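Local coordinates for exopolyphosphatase (Aquifex aeolicus, PDB 1T6C), which probably hydrolyses phosphoanhydride bonds, as expected of an exopolyphosphatase of the Ppx/GppA family with an actin-like fold, and binds a calcium ion, at residues Ile11-Ser16 against Asp78-Glu83; Arg42-Ser47 against Lys71-Leu76; Val85-Thr90 against Leu112-Ile117. One frame throughout, in Å; residues are numbered along the deposited sequence. Where two conformers were deposited one is given.

Interaction 1. Residues Ile11-Ser16 against Asp78-Glu83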
loop_
_atom_site.group_PDB
_atom_site.type_symbol
_atom_site.label_atom_id
_atom_site.label_comp_id
_atom_site.label_asym_id
_atom_site.label_seq_id
_atom_site.Cartn_x
_atom_site.Cartn_y
_atom_site.Cartn_z
ATOM N N ILE A 11 14.259 17.651 -18.370
ATOM C CA ILE A 11 13.280 17.227 -17.385
ATOM C C ILE A 11 12.077 16.595 -18.095
ATOM O O ILE A 11 11.619 17.089 -19.117
ATOM C CB ILE A 11 12.824 18.451 -16.534
ATOM C CG1 ILE A 11 13.972 18.927 -15.628
ATOM C CG2 ILE A 11 11.580 18.123 -15.704
ATOM C CD1 ILE A 11 13.809 20.357 -15.111
ATOM N N MET A 12 11.578 15.490 -17.544
ATOM C CA MET A 12 10.357 14.879 -18.029
ATOM C C MET A 12 9.409 14.751 -16.842
ATOM O O MET A 12 9.826 14.492 -15.720
ATOM C CB MET A 12 10.647 13.491 -18.606
ATOM C CG MET A 12 9.421 12.749 -19.004
ATOM S SD MET A 12 9.752 11.272 -19.914
ATOM C CE MET A 12 10.435 11.967 -21.479
ATOM N N ARG A 13 8.140 14.950 -17.101
ATOM C CA ARG A 13 7.114 14.678 -16.100
ATOM C C ARG A 13 6.391 13.375 -16.420
ATOM O O ARG A 13 6.124 13.052 -17.588
ATOM C CB ARG A 13 6.133 15.831 -16.023
ATOM C CG ARG A 13 6.768 17.101 -15.519
ATOM C CD ARG A 13 5.874 18.283 -15.649
ATOM N NE ARG A 13 6.406 19.410 -14.912
ATOM C CZ ARG A 13 5.799 20.572 -14.858
ATOM N NH1 ARG A 13 4.634 20.765 -15.480
ATOM N NH2 ARG A 13 6.326 21.551 -14.158
ATOM N N VAL A 14 6.066 12.621 -15.364
ATOM C CA VAL A 14 5.390 11.320 -15.453
ATOM C C VAL A 14 4.298 11.300 -14.395
ATOM O O VAL A 14 4.349 12.044 -13.419
ATOM C CB VAL A 14 6.393 10.132 -15.291
ATOM C CG1 VAL A 14 7.437 10.222 -16.396
ATOM C CG2 VAL A 14 7.040 10.099 -13.941
ATOM N N ALA A 15 3.282 10.491 -14.617
ATOM C CA ALA A 15 2.181 10.404 -13.682
ATOM C C ALA A 15 1.640 9.004 -13.560
ATOM O O ALA A 15 1.707 8.199 -14.490
ATOM C CB ALA A 15 1.073 11.290 -14.120
ATOM N N SER A 16 1.029 8.755 -12.405
ATOM C CA SER A 16 0.340 7.512 -12.129
ATOM C C SER A 16 -1.040 7.834 -11.622
ATOM O O SER A 16 -1.217 8.844 -10.941
ATOM C CB SER A 16 1.083 6.623 -11.109
ATOM O OG SER A 16 1.103 7.214 -9.845
ATOM N N ASP A 78 -2.779 17.023 -18.888
ATOM C CA ASP A 78 -2.651 17.823 -20.108
ATOM C C ASP A 78 -1.996 19.178 -19.828
ATOM O O ASP A 78 -1.013 19.554 -20.489
ATOM C CB ASP A 78 -4.058 18.075 -20.722
ATOM C CG ASP A 78 -4.731 16.810 -21.283
ATOM O OD1 ASP A 78 -4.077 15.730 -21.372
ATOM O OD2 ASP A 78 -5.947 16.831 -21.657
ATOM N N GLU A 79 -2.496 19.887 -18.825
ATOM C CA GLU A 79 -1.984 21.246 -18.516
ATOM C C GLU A 79 -0.515 21.194 -18.052
ATOM O O GLU A 79 0.288 22.085 -18.415
ATOM C CB GLU A 79 -2.881 21.951 -17.481
ATOM C CG GLU A 79 -2.426 23.354 -17.029
ATOM C CD GLU A 79 -3.095 24.516 -17.767
ATOM O OE1 GLU A 79 -4.046 24.274 -18.551
ATOM O OE2 GLU A 79 -2.724 25.693 -17.491
ATOM N N PHE A 80 -0.160 20.135 -17.314
ATOM C CA PHE A 80 1.181 19.968 -16.756
ATOM C C PHE A 80 2.136 19.344 -17.766
ATOM O O PHE A 80 3.320 19.129 -17.449
ATOM C CB PHE A 80 1.157 19.042 -15.535
ATOM C CG PHE A 80 0.924 19.727 -14.228
ATOM C CD1 PHE A 80 -0.307 20.263 -13.907
ATOM C CD2 PHE A 80 1.957 19.774 -13.268
ATOM C CE1 PHE A 80 -0.531 20.867 -12.673
ATOM C CE2 PHE A 80 1.751 20.392 -12.030
ATOM C CZ PHE A 80 0.513 20.935 -11.732
ATOM N N LYS A 81 1.648 19.038 -18.962
ATOM C CA LYS A 81 2.481 18.463 -20.027
ATOM C C LYS A 81 3.190 17.186 -19.566
ATOM O O LYS A 81 4.391 17.000 -19.752
ATOM C CB LYS A 81 3.467 19.513 -20.557
ATOM C CG LYS A 81 2.766 20.589 -21.384
ATOM C CD LYS A 81 3.756 21.329 -22.321
ATOM C CE LYS A 81 2.990 22.238 -23.303
ATOM N NZ LYS A 81 2.485 23.425 -22.579
ATOM N N VAL A 82 2.433 16.317 -18.927
ATOM C CA VAL A 82 2.967 15.032 -18.484
ATOM C C VAL A 82 3.173 14.165 -19.703
ATOM O O VAL A 82 2.269 13.996 -20.499
ATOM C CB VAL A 82 2.004 14.343 -17.496
ATOM C CG1 VAL A 82 2.510 12.940 -17.173
ATOM C CG2 VAL A 82 1.813 15.199 -16.251
ATOM N N GLU A 83 4.373 13.652 -19.864
ATOM C CA GLU A 83 4.741 12.882 -21.055
ATOM C C GLU A 83 4.425 11.386 -20.994
ATOM O O GLU A 83 4.176 10.754 -22.025
ATOM C CB GLU A 83 6.212 13.128 -21.348
ATOM C CG GLU A 83 6.388 14.544 -21.924
ATOM C CD GLU A 83 7.808 14.853 -22.362
ATOM O OE1 GLU A 83 8.207 14.429 -23.476
ATOM O OE2 GLU A 83 8.507 15.524 -21.595
HETATM O O HOH W 1 11.075 15.836 -21.652
HETATM O O HOH W 2 7.316 16.402 -19.454
#

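Interaction 2. Residues Arg42-Ser47 against Lys71-Leu76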
loop_
_atom_site.group_PDB
_atom_site.type_symbol
_atom_site.label_atom_id
_atom_site.label_comp_id
_atom_site.label_asym_id
_atom_site.label_seq_id
_atom_site.Cartn_x
_atom_site.Cartn_y
_atom_site.Cartn_z
ATOM N N ARG A 42 -3.222 14.272 -6.070
ATOM C CA ARG A 42 -4.643 14.448 -5.778
ATOM C C ARG A 42 -5.256 13.126 -5.339
ATOM O O ARG A 42 -4.805 12.034 -5.703
ATOM C CB ARG A 42 -5.425 14.934 -7.013
ATOM C CG ARG A 42 -5.078 16.292 -7.491
ATOM C CD ARG A 42 -5.567 17.379 -6.538
ATOM N NE ARG A 42 -5.276 18.732 -6.991
ATOM C CZ ARG A 42 -4.164 19.398 -6.707
ATOM N NH1 ARG A 42 -3.246 18.828 -5.966
ATOM N NH2 ARG A 42 -3.978 20.633 -7.146
ATOM N N GLY A 43 -6.316 13.216 -4.550
ATOM C CA GLY A 43 -7.020 12.053 -4.077
ATOM C C GLY A 43 -8.484 12.404 -3.972
ATOM O O GLY A 43 -8.827 13.503 -3.526
ATOM N N ARG A 44 -9.339 11.508 -4.393
ATOM C CA ARG A 44 -10.777 11.723 -4.253
ATOM C C ARG A 44 -11.394 10.398 -3.833
ATOM O O ARG A 44 -11.127 9.356 -4.438
ATOM C CB ARG A 44 -11.399 12.226 -5.563
ATOM C CG ARG A 44 -11.226 13.719 -5.823
ATOM C CD ARG A 44 -9.901 14.131 -6.473
ATOM N NE ARG A 44 -9.540 15.541 -6.249
ATOM C CZ ARG A 44 -9.923 16.562 -7.021
ATOM N NH1 ARG A 44 -10.703 16.369 -8.085
ATOM N NH2 ARG A 44 -9.536 17.796 -6.724
ATOM N N ILE A 45 -12.278 10.432 -2.826
ATOM C CA ILE A 45 -12.956 9.233 -2.391
ATOM C C ILE A 45 -14.188 9.075 -3.292
ATOM O O ILE A 45 -15.039 9.974 -3.354
ATOM C CB ILE A 45 -13.333 9.324 -0.887
ATOM C CG1 ILE A 45 -12.067 9.403 -0.014
ATOM C CG2 ILE A 45 -14.235 8.137 -0.493
ATOM C CD1 ILE A 45 -12.291 9.926 1.432
ATOM N N THR A 46 -14.251 7.984 -4.051
ATOM C CA THR A 46 -15.438 7.693 -4.850
ATOM C C THR A 46 -16.147 6.387 -4.501
ATOM O O THR A 46 -17.167 6.090 -5.079
ATOM C CB THR A 46 -15.129 7.698 -6.362
ATOM O OG1 THR A 46 -14.288 6.591 -6.703
ATOM C CG2 THR A 46 -14.378 8.971 -6.785
ATOM N N SER A 47 -15.581 5.614 -3.591
ATOM C CA SER A 47 -16.194 4.411 -3.057
ATOM C C SER A 47 -16.717 3.484 -4.140
ATOM O O SER A 47 -17.877 3.057 -4.096
ATOM C CB SER A 47 -17.306 4.780 -2.060
ATOM O OG SER A 47 -16.811 5.698 -1.098
ATOM N N LYS A 71 -11.673 12.626 -15.482
ATOM C CA LYS A 71 -11.610 13.739 -16.419
ATOM C C LYS A 71 -10.798 14.903 -15.836
ATOM O O LYS A 71 -9.968 15.488 -16.531
ATOM C CB LYS A 71 -13.017 14.186 -16.855
ATOM C CG LYS A 71 -13.757 13.176 -17.699
ATOM C CD LYS A 71 -15.203 13.635 -17.958
ATOM C CE LYS A 71 -15.899 12.846 -18.988
ATOM N NZ LYS A 71 -17.296 13.383 -19.167
ATOM N N GLU A 72 -11.009 15.199 -14.551
ATOM C CA GLU A 72 -10.289 16.263 -13.873
ATOM C C GLU A 72 -8.804 15.938 -13.802
ATOM O O GLU A 72 -7.983 16.791 -14.079
ATOM C CB GLU A 72 -10.880 16.489 -12.493
ATOM C CG GLU A 72 -12.279 17.077 -12.619
ATOM C CD GLU A 72 -13.127 16.982 -11.367
ATOM O OE1 GLU A 72 -12.590 16.606 -10.295
ATOM O OE2 GLU A 72 -14.350 17.307 -11.464
ATOM N N TYR A 73 -8.476 14.673 -13.549
ATOM C CA TYR A 73 -7.070 14.265 -13.534
ATOM C C TYR A 73 -6.458 14.361 -14.914
ATOM O O TYR A 73 -5.342 14.810 -15.060
ATOM C CB TYR A 73 -6.920 12.853 -12.986
ATOM C CG TYR A 73 -7.197 12.688 -11.500
ATOM C CD1 TYR A 73 -7.443 13.793 -10.666
ATOM C CD2 TYR A 73 -7.137 11.441 -10.926
ATOM C CE1 TYR A 73 -7.715 13.616 -9.318
ATOM C CE2 TYR A 73 -7.346 11.253 -9.603
ATOM C CZ TYR A 73 -7.637 12.351 -8.791
ATOM O OH TYR A 73 -7.842 12.138 -7.472
ATOM N N LYS A 74 -7.193 13.985 -15.947
ATOM C CA LYS A 74 -6.666 14.085 -17.302
ATOM C C LYS A 74 -6.393 15.554 -17.698
ATOM O O LYS A 74 -5.424 15.842 -18.375
ATOM C CB LYS A 74 -7.650 13.417 -18.288
ATOM C CG LYS A 74 -7.195 13.368 -19.755
ATOM C CD LYS A 74 -5.831 12.700 -19.954
ATOM C CE LYS A 74 -5.556 12.388 -21.448
ATOM N NZ LYS A 74 -5.751 13.569 -22.348
ATOM N N LYS A 75 -7.221 16.477 -17.231
ATOM C CA LYS A 75 -7.050 17.909 -17.512
ATOM C C LYS A 75 -5.732 18.399 -16.890
ATOM O O LYS A 75 -5.010 19.179 -17.518
ATOM C CB LYS A 75 -8.227 18.713 -16.951
ATOM C CG LYS A 75 -9.445 18.689 -17.822
ATOM C CD LYS A 75 -10.578 19.507 -17.184
ATOM C CE LYS A 75 -11.871 19.372 -17.984
ATOM N NZ LYS A 75 -13.074 19.801 -17.212
ATOM N N LEU A 76 -5.434 17.936 -15.678
ATOM C CA LEU A 76 -4.177 18.261 -15.012
ATOM C C LEU A 76 -2.995 17.666 -15.765
ATOM O O LEU A 76 -1.995 18.336 -15.985
ATOM C CB LEU A 76 -4.167 17.780 -13.567
ATOM C CG LEU A 76 -5.158 18.487 -12.642
ATOM C CD1 LEU A 76 -5.262 17.752 -11.312
ATOM C CD2 LEU A 76 -4.762 19.940 -12.422
#

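Interaction 3. Residues Val85-Thr90 against Leu112-Ile117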
loop_
_atom_site.group_PDB
_atom_site.type_symbol
_atom_site.label_atom_id
_atom_site.label_comp_id
_atom_site.label_asym_id
_atom_site.label_seq_id
_atom_site.Cartn_x
_atom_site.Cartn_y
_atom_site.Cartn_z
ATOM N N VAL A 85 2.078 8.528 -18.729
ATOM C CA VAL A 85 0.985 8.312 -17.779
ATOM C C VAL A 85 0.653 6.824 -17.766
ATOM O O VAL A 85 0.490 6.209 -18.836
ATOM C CB VAL A 85 -0.270 9.054 -18.203
ATOM C CG1 VAL A 85 -1.418 8.749 -17.244
ATOM C CG2 VAL A 85 -0.009 10.517 -18.312
ATOM N N LYS A 86 0.529 6.247 -16.567
ATOM C CA LYS A 86 0.120 4.862 -16.395
ATOM C C LYS A 86 -0.999 4.846 -15.357
ATOM O O LYS A 86 -0.853 5.390 -14.259
ATOM C CB LYS A 86 1.271 3.969 -15.944
ATOM C CG LYS A 86 0.917 2.543 -15.627
ATOM C CD LYS A 86 0.548 1.763 -16.868
ATOM C CE LYS A 86 -0.069 0.434 -16.543
ATOM N NZ LYS A 86 -0.198 -0.386 -17.792
ATOM N N ALA A 87 -2.122 4.281 -15.730
ATOM C CA ALA A 87 -3.280 4.181 -14.825
ATOM C C ALA A 87 -3.596 2.728 -14.549
ATOM O O ALA A 87 -3.608 1.883 -15.471
ATOM C CB ALA A 87 -4.448 4.855 -15.424
ATOM N N VAL A 88 -3.827 2.424 -13.274
ATOM C CA VAL A 88 -4.089 1.053 -12.840
ATOM C C VAL A 88 -5.324 1.003 -11.964
ATOM O O VAL A 88 -5.674 1.998 -11.318
ATOM C CB VAL A 88 -2.872 0.401 -12.104
ATOM C CG1 VAL A 88 -1.629 0.354 -12.963
ATOM C CG2 VAL A 88 -2.567 1.111 -10.798
ATOM N N ALA A 89 -5.942 -0.161 -11.928
ATOM C CA ALA A 89 -7.050 -0.433 -11.018
ATOM C C ALA A 89 -6.729 -1.717 -10.264
ATOM O O ALA A 89 -6.119 -2.612 -10.822
ATOM C CB ALA A 89 -8.340 -0.542 -11.771
ATOM N N THR A 90 -7.210 -1.803 -9.033
ATOM C CA THR A 90 -6.979 -2.961 -8.166
ATOM C C THR A 90 -7.920 -4.103 -8.467
ATOM O O THR A 90 -9.020 -3.895 -9.036
ATOM C CB THR A 90 -7.250 -2.586 -6.689
ATOM O OG1 THR A 90 -8.644 -2.259 -6.523
ATOM C CG2 THR A 90 -6.529 -1.421 -6.252
ATOM N N LEU A 112 -8.179 7.487 -21.640
ATOM C CA LEU A 112 -7.177 6.839 -20.802
ATOM C C LEU A 112 -7.457 5.336 -20.758
ATOM O O LEU A 112 -8.605 4.935 -20.552
ATOM C CB LEU A 112 -7.223 7.394 -19.377
ATOM C CG LEU A 112 -6.021 8.109 -18.754
ATOM C CD1 LEU A 112 -5.080 8.735 -19.738
ATOM C CD2 LEU A 112 -6.558 9.141 -17.767
ATOM N N VAL A 113 -6.427 4.525 -20.930
ATOM C CA VAL A 113 -6.485 3.097 -20.603
ATOM C C VAL A 113 -6.128 2.890 -19.132
ATOM O O VAL A 113 -5.126 3.414 -18.669
ATOM C CB VAL A 113 -5.540 2.254 -21.502
ATOM C CG1 VAL A 113 -5.538 0.817 -21.093
ATOM C CG2 VAL A 113 -5.994 2.365 -22.951
ATOM N N VAL A 114 -6.985 2.168 -18.421
ATOM C CA VAL A 114 -6.734 1.760 -17.037
ATOM C C VAL A 114 -6.512 0.241 -17.072
ATOM O O VAL A 114 -7.349 -0.504 -17.568
ATOM C CB VAL A 114 -7.931 2.065 -16.133
ATOM C CG1 VAL A 114 -7.657 1.541 -14.694
ATOM C CG2 VAL A 114 -8.241 3.550 -16.115
ATOM N N GLU A 115 -5.338 -0.191 -16.623
ATOM C CA GLU A 115 -5.012 -1.598 -16.545
ATOM C C GLU A 115 -5.404 -2.154 -15.188
ATOM O O GLU A 115 -4.989 -1.634 -14.179
ATOM C CB GLU A 115 -3.521 -1.814 -16.734
ATOM C CG GLU A 115 -3.216 -3.301 -16.787
ATOM C CD GLU A 115 -1.744 -3.617 -16.838
ATOM O OE1 GLU A 115 -0.888 -2.699 -16.708
ATOM O OE2 GLU A 115 -1.458 -4.829 -16.975
ATOM N N VAL A 116 -6.216 -3.211 -15.185
ATOM C CA VAL A 116 -6.508 -3.959 -13.968
ATOM C C VAL A 116 -5.305 -4.825 -13.665
ATOM O O VAL A 116 -4.880 -5.627 -14.484
ATOM C CB VAL A 116 -7.786 -4.822 -14.090
ATOM C CG1 VAL A 116 -8.019 -5.603 -12.825
ATOM C CG2 VAL A 116 -8.949 -3.951 -14.375
ATOM N N ILE A 117 -4.700 -4.604 -12.508
ATOM C CA ILE A 117 -3.509 -5.335 -12.131
ATOM C C ILE A 117 -3.777 -6.247 -10.931
ATOM O O ILE A 117 -4.699 -6.007 -10.131
ATOM C CB ILE A 117 -2.299 -4.416 -11.858
ATOM C CG1 ILE A 117 -2.564 -3.465 -10.689
ATOM C CG2 ILE A 117 -1.935 -3.615 -13.127
ATOM C CD1 ILE A 117 -1.294 -2.692 -10.247
HETATM O O HOH W 3 -2.486 3.413 -18.475
#

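Interaction 1. Residues Ile11-Ser16 against Asp78-Glu83
Arg13 and Phe80 meet nearly at right angles, the arginine chain running extended from CG onward so that its guanidinium arrives beside the aromatic ring with the two planes 44° apart. The approach to the ring is oblique, with NH1 3.6 Å from Phe80 CD2, and the polar work is done on the backbone instead: Arg13 NH1 donates to Phe80 O over 2.9 Å. That oxygen lies at the edge of the guanidinium, close to its plane, and the bond is somewhat bent, 158° at the hydrogen. Lys81, with positive phi and its N bonded back to Asp78 O, ends helix 60-79 in a Schellman motif; Phe80 O, just before it, is what the arginine grips. A chi1 of 174°, with CG1 opposite the backbone N, turns this methyl of Val82 toward the strand, 3.8 Å from Ala15 CB. Farther along, Glu83 crosses Met12 at about a right angle; its carboxylate lies against Met12 CG and CE, while its backbone N donates to Arg13 O at 2.9 Å. One water joins Glu83 OE2 to Ile11 O, and a second joins it to Arg13 N and Lys81 O. Beside strand 12-19, then, Phe80 O and Arg13 O are each satisfied across the contact, and Glu83 OE2, taking a bond from both waters, has its charge met by polar partners.

Interaction 2. Residues Arg42-Ser47 against Lys71-Leu76
Tyr73 reaches from helix 60-79 to Arg42 and Arg44 on strand 35-45, an outermost strand of the five-stranded mixed sheet in this actin-like fold. Helix 71-76 lies over strand 42-45 almost antiparallel to it, their axes 10.7 Å apart, an alpha/beta layer packing in which long side chains bridge the gap. The apolar part of the contact comes from the aliphatic portions of the arginines. Arg42 CB stands 3.5 Å from Tyr73 CE1, approaching the ring obliquely, and its CG is met by Leu76 CD1 at 4.1 Å. Arg44 passes the tyrosine in the opposite direction; a bend at chi2 (84°) brings its CD to the tyrosine, and the guanidinium plane stands 47° from the ring. The ionic part is one salt bridge, Arg44 NH1 to Glu72 OE1 at 2.9 Å. The carboxylate oxygen comes in at the guanidinium edge, in its plane, whereas the two flat groups as wholes are nearly perpendicular, 87° apart, so the bridge is made through one carboxylate oxygen, not as a two-pronged pair. The phenol has its hydrogen-bond partner elsewhere, in Val24 O of the adjoining strand 23-32, which holds the hydroxyl end of the ring against the sheet. Against that tethered oxygen presses the methylene beside the arginine head: Arg44 CD lies 3.0 Å from Tyr73 OH.

Interaction 3. Residues Val85-Thr90 against Leu112-Ile117
A bend at chi2 (70°) turns the Lys86 chain back across the sheet, and Glu115, extended with CG anti to its backbone N, comes to meet it. Lys86 NZ bonds Glu115 OE1 at 2.6 Å in a salt bridge, on the anti side of the carboxylate and 31° out of its plane. Were Lys86 replaced by an alanine, the Glu115 carboxylate would probably lose this cationic mate and be freer to turn. Ile117 takes chi1 62°, with CG1 lodged between backbone N and carbonyl carbon, which, with the chain extended beyond, brings CD1 to 3.9 Å from Val88 CB. Among the side chains on the other face, Ala89 CB packs on Val114 CG1 at 3.7 Å. Between these faces the strands pair in parallel: Glu115 N donates to Ala87 O, Ala89 N to Glu115 O, and Ile117 N to Ala89 O, the last donor lying nearly in line with the C=O. Next to the first of these bonds a water accepts from Ala87 N and donates to Val113 O. Helix 99-109 lies against Val114 and Val116, so the two parallel strands and the helical connection between them, which includes that helix, form a beta-alpha-beta crossover, as expected in the sheet of an actin-like domain.

In the fold
Three ways of building onto one sheet are compared here. Interaction 3 belongs to the sheet itself and has the most buried residues, five of the twelve that touch; it rests on three main-chain bonds of a parallel pair, with a salt bridge beside them. Interactions 1 and 2 both use helix 60-79, interaction 2 nested within the loop that interaction 1 closes: one secures the exit of the helix to strand 12-19 through an arginine, a main-chain bond and water, the other lays the helix body over strand 35-45 at the surface mainly through side chains, with one salt bridge and no hydrogen bond to the main chain across it. Interactions 1 and 3 meet where Ala15 O probably accepts a bond from Lys86 N, since strands 12-19 and 84-89 are neighbours.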